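Long-range contact in Sodium/sialic acid symporter SiaT (Proteus mirabilis, PDB 5NV9), which uses the sodium gradient to drive uptake of the sialic acid N-acetylneuraminic acid, carrying two sodium ions inward with each sugar: residues Ala294-Leu306 / Gly313-Pro325. Numbering follows the deposited sequence.
Sequences ALFVYYQQNPSLL and GGILPLFIVTEMP
Phe-319 turns its edge onto the face of Tyr-298 in a T-shaped stack. The ring centroids are 5.4 Å apart and the planes stand at 89°. Phe-319 CE2 lies over the centre of the tyrosine ring. Asn-302 ND2 lies above the opposite face, toward the rim, and donates a hydrogen bond to Tyr-298 O. On Phe-319, CG lies anti to the backbone N (chi1 -176°), which swings the ring out toward helix 294-301. Leu-295 CD2 presses on the root of this ring, 3.5 Å from Phe-319 CG. The other branch of Leu-295, CD1, rests on the backbone of Leu-316.

Tyr-299 slides past Ile-315, with CE2 3.6 Å from Ile-315 CG2. Leu-306 CD2 sits over the rim of one face of the Tyr-299 ring and also meets Leu-318 CD2 at 3.8 Å. Tyr-298 CD2 lies over the centre of the opposite face. The Tyr-299 hydroxyl reaches across to Phe-319 CA and CB. A water in the plane of the Tyr-299 ring binds this hydroxyl and donates to Thr-322 OG1 and Glu-323 OE2. It links the C-terminal part of helix 267-301 to the end of helix 315-323. The chain of Glu-323 is bent at chi2. Its OE2 lies at the edge of the Tyr-298 ring, 2.9 Å from Tyr-298 OH.

Tyr-72 of helix 61-73 touches Leu-295, Leu-306 and Ile-315, while Ile-200 of helix 155-203 touches Leu-295 and Phe-319. Two consecutive helices, joined by a periplasmic loop, cross here at 67° on the periplasmic side of this LeuT-fold symporter. The short helix 315-323 precedes the sodium-binding helix 328-361.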
ATOM      1  N   ALA A 294      -7.240 -20.296  11.537  1.00 19.30           N
ATOM      2  CA  ALA A 294      -7.688 -21.572  10.933  1.00 19.43           C
ATOM      3  C   ALA A 294      -6.577 -22.502  10.610  1.00 21.10           C
ATOM      4  O   ALA A 294      -6.694 -23.700  10.894  1.00 24.34           O
ATOM      5  CB  ALA A 294      -8.565 -21.347   9.714  1.00 20.26           C
ATOM      6  N   LEU A 295      -5.485 -21.986  10.029  1.00 22.86           N
ATOM      7  CA  LEU A 295      -4.382 -22.832   9.626  1.00 21.22           C
ATOM      8  C   LEU A 295      -3.663 -23.403  10.806  1.00 24.22           C
ATOM      9  O   LEU A 295      -3.115 -24.502  10.706  1.00 23.06           O
ATOM     10  CB  LEU A 295      -3.367 -22.078   8.771  1.00 22.34           C
ATOM     11  CG  LEU A 295      -3.812 -21.750   7.330  1.00 23.88           C
ATOM     12  CD1 LEU A 295      -2.861 -20.844   6.658  1.00 24.60           C
ATOM     13  CD2 LEU A 295      -3.997 -22.975   6.487  1.00 23.26           C
ATOM     14  N   PHE A 296      -3.582 -22.591  11.879  1.00 25.38           N
ATOM     15  CA  PHE A 296      -2.997 -22.988  13.132  1.00 26.34           C
ATOM     16  C   PHE A 296      -3.743 -24.202  13.694  1.00 27.80           C
ATOM     17  O   PHE A 296      -3.111 -25.196  14.094  1.00 26.06           O
ATOM     18  CB  PHE A 296      -3.030 -21.824  14.112  1.00 28.59           C
ATOM     19  CG  PHE A 296      -2.873 -22.240  15.517  1.00 26.16           C
ATOM     20  CD1 PHE A 296      -1.659 -22.631  15.978  1.00 27.34           C
ATOM     21  CD2 PHE A 296      -3.949 -22.234  16.355  1.00 29.55           C
ATOM     22  CE1 PHE A 296      -1.483 -23.049  17.284  1.00 31.61           C
ATOM     23  CE2 PHE A 296      -3.794 -22.662  17.669  1.00 33.70           C
ATOM     24  CZ  PHE A 296      -2.565 -23.077  18.131  1.00 31.28           C
ATOM     25  N   VAL A 297      -5.081 -24.112  13.742  1.00 28.35           N
ATOM     26  CA  VAL A 297      -5.902 -25.246  14.172  1.00 26.43           C
ATOM     27  C   VAL A 297      -5.736 -26.438  13.236  1.00 25.70           C
ATOM     28  O   VAL A 297      -5.561 -27.565  13.689  1.00 27.60           O
ATOM     29  CB  VAL A 297      -7.350 -24.869  14.366  1.00 24.71           C
ATOM     30  CG1 VAL A 297      -8.147 -26.072  14.826  1.00 24.84           C
ATOM     31  CG2 VAL A 297      -7.445 -23.764  15.391  1.00 24.03           C
ATOM     32  N   TYR A 298      -5.727 -26.197  11.926  1.00 24.59           N
ATOM     33  CA  TYR A 298      -5.594 -27.268  11.013  1.00 25.57           C
ATOM     34  C   TYR A 298      -4.270 -28.012  11.179  1.00 26.91           C
ATOM     35  O   TYR A 298      -4.276 -29.234  11.176  1.00 24.12           O
ATOM     36  CB  TYR A 298      -5.786 -26.818   9.566  1.00 26.22           C
ATOM     37  CG  TYR A 298      -5.598 -27.920   8.533  1.00 26.98           C
ATOM     38  CD1 TYR A 298      -6.618 -28.843   8.237  1.00 28.88           C
ATOM     39  CD2 TYR A 298      -4.408 -28.037   7.845  1.00 27.27           C
ATOM     40  CE1 TYR A 298      -6.426 -29.847   7.295  1.00 29.02           C
ATOM     41  CE2 TYR A 298      -4.216 -29.028   6.913  1.00 28.29           C
ATOM     42  CZ  TYR A 298      -5.218 -29.915   6.616  1.00 30.91           C
ATOM     43  OH  TYR A 298      -4.937 -30.868   5.633  1.00 33.99           O
ATOM     44  N   TYR A 299      -3.140 -27.320  11.333  1.00 24.01           N
ATOM     45  CA  TYR A 299      -1.889 -28.053  11.433  1.00 23.69           C
ATOM     46  C   TYR A 299      -1.566 -28.589  12.838  1.00 25.88           C
ATOM     47  O   TYR A 299      -0.640 -29.370  12.976  1.00 27.05           O
ATOM     48  CB  TYR A 299      -0.727 -27.229  10.822  1.00 23.73           C
ATOM     49  CG  TYR A 299      -0.825 -27.174   9.325  1.00 23.17           C
ATOM     50  CD1 TYR A 299      -0.492 -28.290   8.531  1.00 24.53           C
ATOM     51  CD2 TYR A 299      -1.223 -26.024   8.685  1.00 23.75           C
ATOM     52  CE1 TYR A 299      -0.594 -28.252   7.138  1.00 25.47           C
ATOM     53  CE2 TYR A 299      -1.287 -25.950   7.303  1.00 26.03           C
ATOM     54  CZ  TYR A 299      -0.992 -27.067   6.507  1.00 26.93           C
ATOM     55  OH  TYR A 299      -1.128 -26.978   5.118  1.00 24.22           O
ATOM     56  N   GLN A 300      -2.310 -28.165  13.866  1.00 26.36           N
ATOM     57  CA  GLN A 300      -2.329 -28.810  15.157  1.00 26.48           C
ATOM     58  C   GLN A 300      -3.108 -30.133  15.098  1.00 30.22           C
ATOM     59  O   GLN A 300      -2.802 -31.032  15.835  1.00 27.03           O
ATOM     60  CB  GLN A 300      -3.009 -27.929  16.185  1.00 28.42           C
ATOM     61  CG  GLN A 300      -2.186 -26.720  16.600  1.00 32.69           C
ATOM     62  CD  GLN A 300      -0.944 -27.110  17.374  1.00 33.55           C
ATOM     63  OE1 GLN A 300       0.146 -27.037  16.873  1.00 39.41           O
ATOM     64  NE2 GLN A 300      -1.126 -27.528  18.586  1.00 30.13           N
ATOM     65  N   GLN A 301      -4.151 -30.208  14.262  1.00 27.62           N
ATOM     66  CA  GLN A 301      -4.889 -31.455  14.015  1.00 26.90           C
ATOM     67  C   GLN A 301      -4.182 -32.354  13.081  1.00 27.13           C
ATOM     68  O   GLN A 301      -4.500 -33.517  13.021  1.00 29.21           O
ATOM     69  CB  GLN A 301      -6.262 -31.186  13.447  1.00 24.25           C
ATOM     70  CG  GLN A 301      -7.213 -30.638  14.476  1.00 23.95           C
ATOM     71  CD  GLN A 301      -8.573 -30.474  13.908  1.00 23.98           C
ATOM     72  OE1 GLN A 301      -8.797 -30.678  12.708  1.00 29.35           O
ATOM     73  NE2 GLN A 301      -9.494 -30.106  14.738  1.00 26.78           N
ATOM     74  N   ASN A 302      -3.239 -31.834  12.319  1.00 29.13           N
ATOM     75  CA  ASN A 302      -2.503 -32.648  11.340  1.00 29.17           C
ATOM     76  C   ASN A 302      -1.029 -32.405  11.408  1.00 31.61           C
ATOM     77  O   ASN A 302      -0.433 -31.947  10.419  1.00 36.55           O
ATOM     78  CB  ASN A 302      -2.985 -32.304   9.962  1.00 29.59           C
ATOM     79  CG  ASN A 302      -4.452 -32.614   9.783  1.00 30.94           C
ATOM     80  OD1 ASN A 302      -4.801 -33.776   9.554  1.00 33.45           O
ATOM     81  ND2 ASN A 302      -5.311 -31.616   9.892  1.00 29.95           N
ATOM     82  N   PRO A 303      -0.416 -32.752  12.543  1.00 33.93           N
ATOM     83  CA  PRO A 303       0.966 -32.372  12.814  1.00 39.46           C
ATOM     84  C   PRO A 303       1.973 -32.867  11.769  1.00 43.13           C
ATOM     85  O   PRO A 303       2.950 -32.164  11.490  1.00 49.15           O
ATOM     86  CB  PRO A 303       1.222 -32.953  14.181  1.00 36.48           C
ATOM     87  CG  PRO A 303       0.318 -34.134  14.245  1.00 37.29           C
ATOM     88  CD  PRO A 303      -0.921 -33.705  13.542  1.00 37.72           C
ATOM     89  N   SER A 304       1.709 -33.993  11.112  1.00 41.55           N
ATOM     90  CA  SER A 304       2.746 -34.553  10.253  1.00 43.59           C
ATOM     91  C   SER A 304       2.784 -33.898   8.886  1.00 42.15           C
ATOM     92  O   SER A 304       3.697 -34.148   8.099  1.00 42.14           O
ATOM     93  CB  SER A 304       2.551 -36.052  10.112  1.00 45.93           C
ATOM     94  OG  SER A 304       1.572 -36.317   9.131  1.00 47.21           O
ATOM     95  N   LEU A 305       1.794 -33.065   8.590  1.00 38.86           N
ATOM     96  CA  LEU A 305       1.757 -32.371   7.330  1.00 38.17           C
ATOM     97  C   LEU A 305       2.757 -31.230   7.216  1.00 39.80           C
ATOM     98  O   LEU A 305       2.980 -30.729   6.104  1.00 41.20           O
ATOM     99  CB  LEU A 305       0.353 -31.851   7.061  1.00 39.27           C
ATOM    100  CG  LEU A 305      -0.722 -32.897   6.810  1.00 38.90           C
ATOM    101  CD1 LEU A 305      -2.022 -32.209   6.424  1.00 38.97           C
ATOM    102  CD2 LEU A 305      -0.331 -33.891   5.727  1.00 39.22           C
ATOM    103  N   LEU A 306       3.366 -30.804   8.322  1.00 39.71           N
ATOM    104  CA  LEU A 306       4.449 -29.824   8.261  1.00 43.66           C
ATOM    105  C   LEU A 306       5.807 -30.472   8.405  1.00 46.32           C
ATOM    106  O   LEU A 306       6.052 -31.163   9.367  1.00 45.81           O
ATOM    107  CB  LEU A 306       4.351 -28.792   9.387  1.00 43.88           C
ATOM    108  CG  LEU A 306       3.186 -27.848   9.384  1.00 42.32           C
ATOM    109  CD1 LEU A 306       3.393 -26.880  10.516  1.00 43.89           C
ATOM    110  CD2 LEU A 306       3.046 -27.119   8.044  1.00 44.67           C
ATOM    111  N   GLY A 313       5.985 -18.326   7.361  1.00 29.71           N
ATOM    112  CA  GLY A 313       5.518 -17.501   6.258  1.00 31.17           C
ATOM    113  C   GLY A 313       5.077 -18.302   5.048  1.00 30.84           C
ATOM    114  O   GLY A 313       4.339 -17.792   4.214  1.00 35.81           O
ATOM    115  N   GLY A 314       5.466 -19.577   4.953  1.00 32.16           N
ATOM    116  CA  GLY A 314       5.036 -20.404   3.814  1.00 30.79           C
ATOM    117  C   GLY A 314       3.833 -21.311   4.071  1.00 34.10           C
ATOM    118  O   GLY A 314       3.462 -22.099   3.216  1.00 33.14           O
ATOM    119  N   ILE A 315       3.234 -21.226   5.260  1.00 32.71           N
ATOM    120  CA  ILE A 315       2.142 -22.138   5.636  1.00 31.22           C
ATOM    121  C   ILE A 315       0.888 -21.861   4.836  1.00 28.47           C
ATOM    122  O   ILE A 315       0.274 -22.801   4.343  1.00 29.04           O
ATOM    123  CB  ILE A 315       1.850 -22.168   7.167  1.00 33.82           C
ATOM    124  CG1 ILE A 315       2.928 -22.979   7.877  1.00 36.69           C
ATOM    125  CG2 ILE A 315       0.557 -22.887   7.524  1.00 32.29           C
ATOM    126  CD1 ILE A 315       2.993 -22.668   9.370  1.00 36.88           C
ATOM    127  N   LEU A 316       0.514 -20.603   4.653  1.00 27.20           N
ATOM    128  CA  LEU A 316      -0.592 -20.321   3.767  1.00 25.47           C
ATOM    129  C   LEU A 316      -0.405 -20.877   2.345  1.00 26.27           C
ATOM    130  O   LEU A 316      -1.266 -21.625   1.862  1.00 25.47           O
ATOM    131  CB  LEU A 316      -0.985 -18.849   3.765  1.00 26.40           C
ATOM    132  CG  LEU A 316      -2.028 -18.432   2.713  1.00 28.10           C
ATOM    133  CD1 LEU A 316      -3.325 -19.281   2.752  1.00 30.19           C
ATOM    134  CD2 LEU A 316      -2.336 -16.946   2.856  1.00 27.97           C
ATOM    135  N   PRO A 317       0.688 -20.509   1.650  1.00 27.78           N
ATOM    136  CA  PRO A 317       0.859 -21.077   0.307  1.00 27.72           C
ATOM    137  C   PRO A 317       0.950 -22.594   0.266  1.00 28.94           C
ATOM    138  O   PRO A 317       0.539 -23.206  -0.726  1.00 30.09           O
ATOM    139  CB  PRO A 317       2.186 -20.494  -0.182  1.00 30.78           C
ATOM    140  CG  PRO A 317       2.673 -19.539   0.866  1.00 29.91           C
ATOM    141  CD  PRO A 317       1.613 -19.394   1.914  1.00 29.72           C
ATOM    142  N   LEU A 318       1.556 -23.177   1.298  1.00 28.53           N
ATOM    143  CA  LEU A 318       1.595 -24.615   1.455  1.00 28.94           C
ATOM    144  C   LEU A 318       0.226 -25.209   1.471  1.00 26.43           C
ATOM    145  O   LEU A 318      -0.027 -26.161   0.712  1.00 25.54           O
ATOM    146  CB  LEU A 318       2.304 -25.007   2.753  1.00 36.31           C
ATOM    147  CG  LEU A 318       2.392 -26.543   2.871  1.00 38.08           C
ATOM    148  CD1 LEU A 318       3.383 -27.057   1.838  1.00 36.95           C
ATOM    149  CD2 LEU A 318       2.767 -26.985   4.272  1.00 39.68           C
ATOM    150  N   PHE A 319      -0.654 -24.687   2.332  1.00 24.36           N
ATOM    151  CA  PHE A 319      -2.056 -25.112   2.334  1.00 24.06           C
ATOM    152  C   PHE A 319      -2.764 -24.961   0.984  1.00 24.30           C
ATOM    153  O   PHE A 319      -3.469 -25.871   0.546  1.00 23.56           O
ATOM    154  CB  PHE A 319      -2.865 -24.391   3.393  1.00 24.46           C
ATOM    155  CG  PHE A 319      -4.289 -24.858   3.500  1.00 25.93           C
ATOM    156  CD1 PHE A 319      -5.281 -24.327   2.687  1.00 29.38           C
ATOM    157  CD2 PHE A 319      -4.655 -25.831   4.410  1.00 28.81           C
ATOM    158  CE1 PHE A 319      -6.596 -24.771   2.784  1.00 28.42           C
ATOM    159  CE2 PHE A 319      -5.982 -26.276   4.517  1.00 27.10           C
ATOM    160  CZ  PHE A 319      -6.943 -25.742   3.715  1.00 26.77           C
ATOM    161  N   ILE A 320      -2.561 -23.846   0.315  1.00 22.67           N
ATOM    162  CA  ILE A 320      -3.211 -23.643  -0.962  1.00 28.22           C
ATOM    163  C   ILE A 320      -2.837 -24.698  -1.983  1.00 31.07           C
ATOM    164  O   ILE A 320      -3.694 -25.255  -2.647  1.00 30.35           O
ATOM    165  CB  ILE A 320      -2.897 -22.275  -1.567  1.00 27.29           C
ATOM    166  CG1 ILE A 320      -3.521 -21.172  -0.681  1.00 28.60           C
ATOM    167  CG2 ILE A 320      -3.388 -22.210  -3.020  1.00 25.91           C
ATOM    168  CD1 ILE A 320      -2.782 -19.841  -0.796  1.00 31.01           C
ATOM    169  N   VAL A 321      -1.551 -24.958  -2.100  1.00 31.54           N
ATOM    170  CA  VAL A 321      -1.088 -25.805  -3.158  1.00 35.39           C
ATOM    171  C   VAL A 321      -1.273 -27.282  -2.817  1.00 37.27           C
ATOM    172  O   VAL A 321      -1.414 -28.112  -3.750  1.00 35.17           O
ATOM    173  CB  VAL A 321       0.357 -25.467  -3.487  1.00 38.08           C
ATOM    174  CG1 VAL A 321       0.965 -26.476  -4.414  1.00 41.07           C
ATOM    175  CG2 VAL A 321       0.389 -24.084  -4.145  1.00 40.65           C
ATOM    176  N   THR A 322      -1.304 -27.616  -1.530  1.00 31.95           N
ATOM    177  CA  THR A 322      -1.408 -29.011  -1.135  1.00 31.18           C
ATOM    178  C   THR A 322      -2.826 -29.384  -0.827  1.00 32.27           C
ATOM    179  O   THR A 322      -3.152 -30.542  -0.947  1.00 33.87           O
ATOM    180  CB  THR A 322      -0.509 -29.388   0.085  1.00 33.19           C
ATOM    181  OG1 THR A 322      -0.843 -28.594   1.244  1.00 32.09           O
ATOM    182  CG2 THR A 322       0.940 -29.201  -0.243  1.00 31.41           C
ATOM    183  N   GLU A 323      -3.681 -28.450  -0.408  1.00 30.54           N
ATOM    184  CA  GLU A 323      -5.040 -28.843   0.043  1.00 30.21           C
ATOM    185  C   GLU A 323      -6.230 -28.309  -0.735  1.00 31.71           C
ATOM    186  O   GLU A 323      -7.371 -28.644  -0.396  1.00 33.98           O
ATOM    187  CB  GLU A 323      -5.310 -28.409   1.488  1.00 29.20           C
ATOM    188  CG  GLU A 323      -4.304 -28.883   2.531  1.00 31.63           C
ATOM    189  CD  GLU A 323      -4.236 -30.365   2.748  1.00 33.00           C
ATOM    190  OE1 GLU A 323      -5.186 -31.092   2.381  1.00 33.03           O
ATOM    191  OE2 GLU A 323      -3.223 -30.795   3.345  1.00 37.26           O
HETATM  192  N   MSE A 324      -6.019 -27.396  -1.665  1.00 28.19           N
HETATM  193  CA  MSE A 324      -7.153 -26.832  -2.382  1.00 28.43           C
HETATM  194  C   MSE A 324      -7.259 -27.534  -3.697  1.00 27.80           C
HETATM  195  O   MSE A 324      -6.232 -27.957  -4.311  1.00 31.66           O
HETATM  196  CB  MSE A 324      -7.112 -25.276  -2.519  1.00 30.98           C
HETATM  197  CG  MSE A 324      -7.661 -24.709  -1.229  1.00 32.40           C
HETATM  198 SE   MSE A 324      -7.120 -22.849  -1.104  1.00 43.74          SE
HETATM  199  CE  MSE A 324      -8.986 -22.221  -1.188  1.00 46.93           C
ATOM    200  N   PRO A 325      -8.493 -27.670  -4.185  1.00 30.20           N
ATOM    201  CA  PRO A 325      -8.631 -28.529  -5.392  1.00 29.57           C
ATOM    202  C   PRO A 325      -8.206 -27.842  -6.641  1.00 31.38           C
ATOM    203  O   PRO A 325      -8.120 -26.594  -6.699  1.00 32.79           O
ATOM    204  CB  PRO A 325     -10.123 -28.857  -5.436  1.00 31.94           C
ATOM    205  CG  PRO A 325     -10.799 -27.828  -4.590  1.00 31.32           C
ATOM    206  CD  PRO A 325      -9.789 -27.248  -3.626  1.00 29.22           C
TER
HETATM  207  O   HOH W   1      -0.885 -29.372   3.844  1.00 33.45           O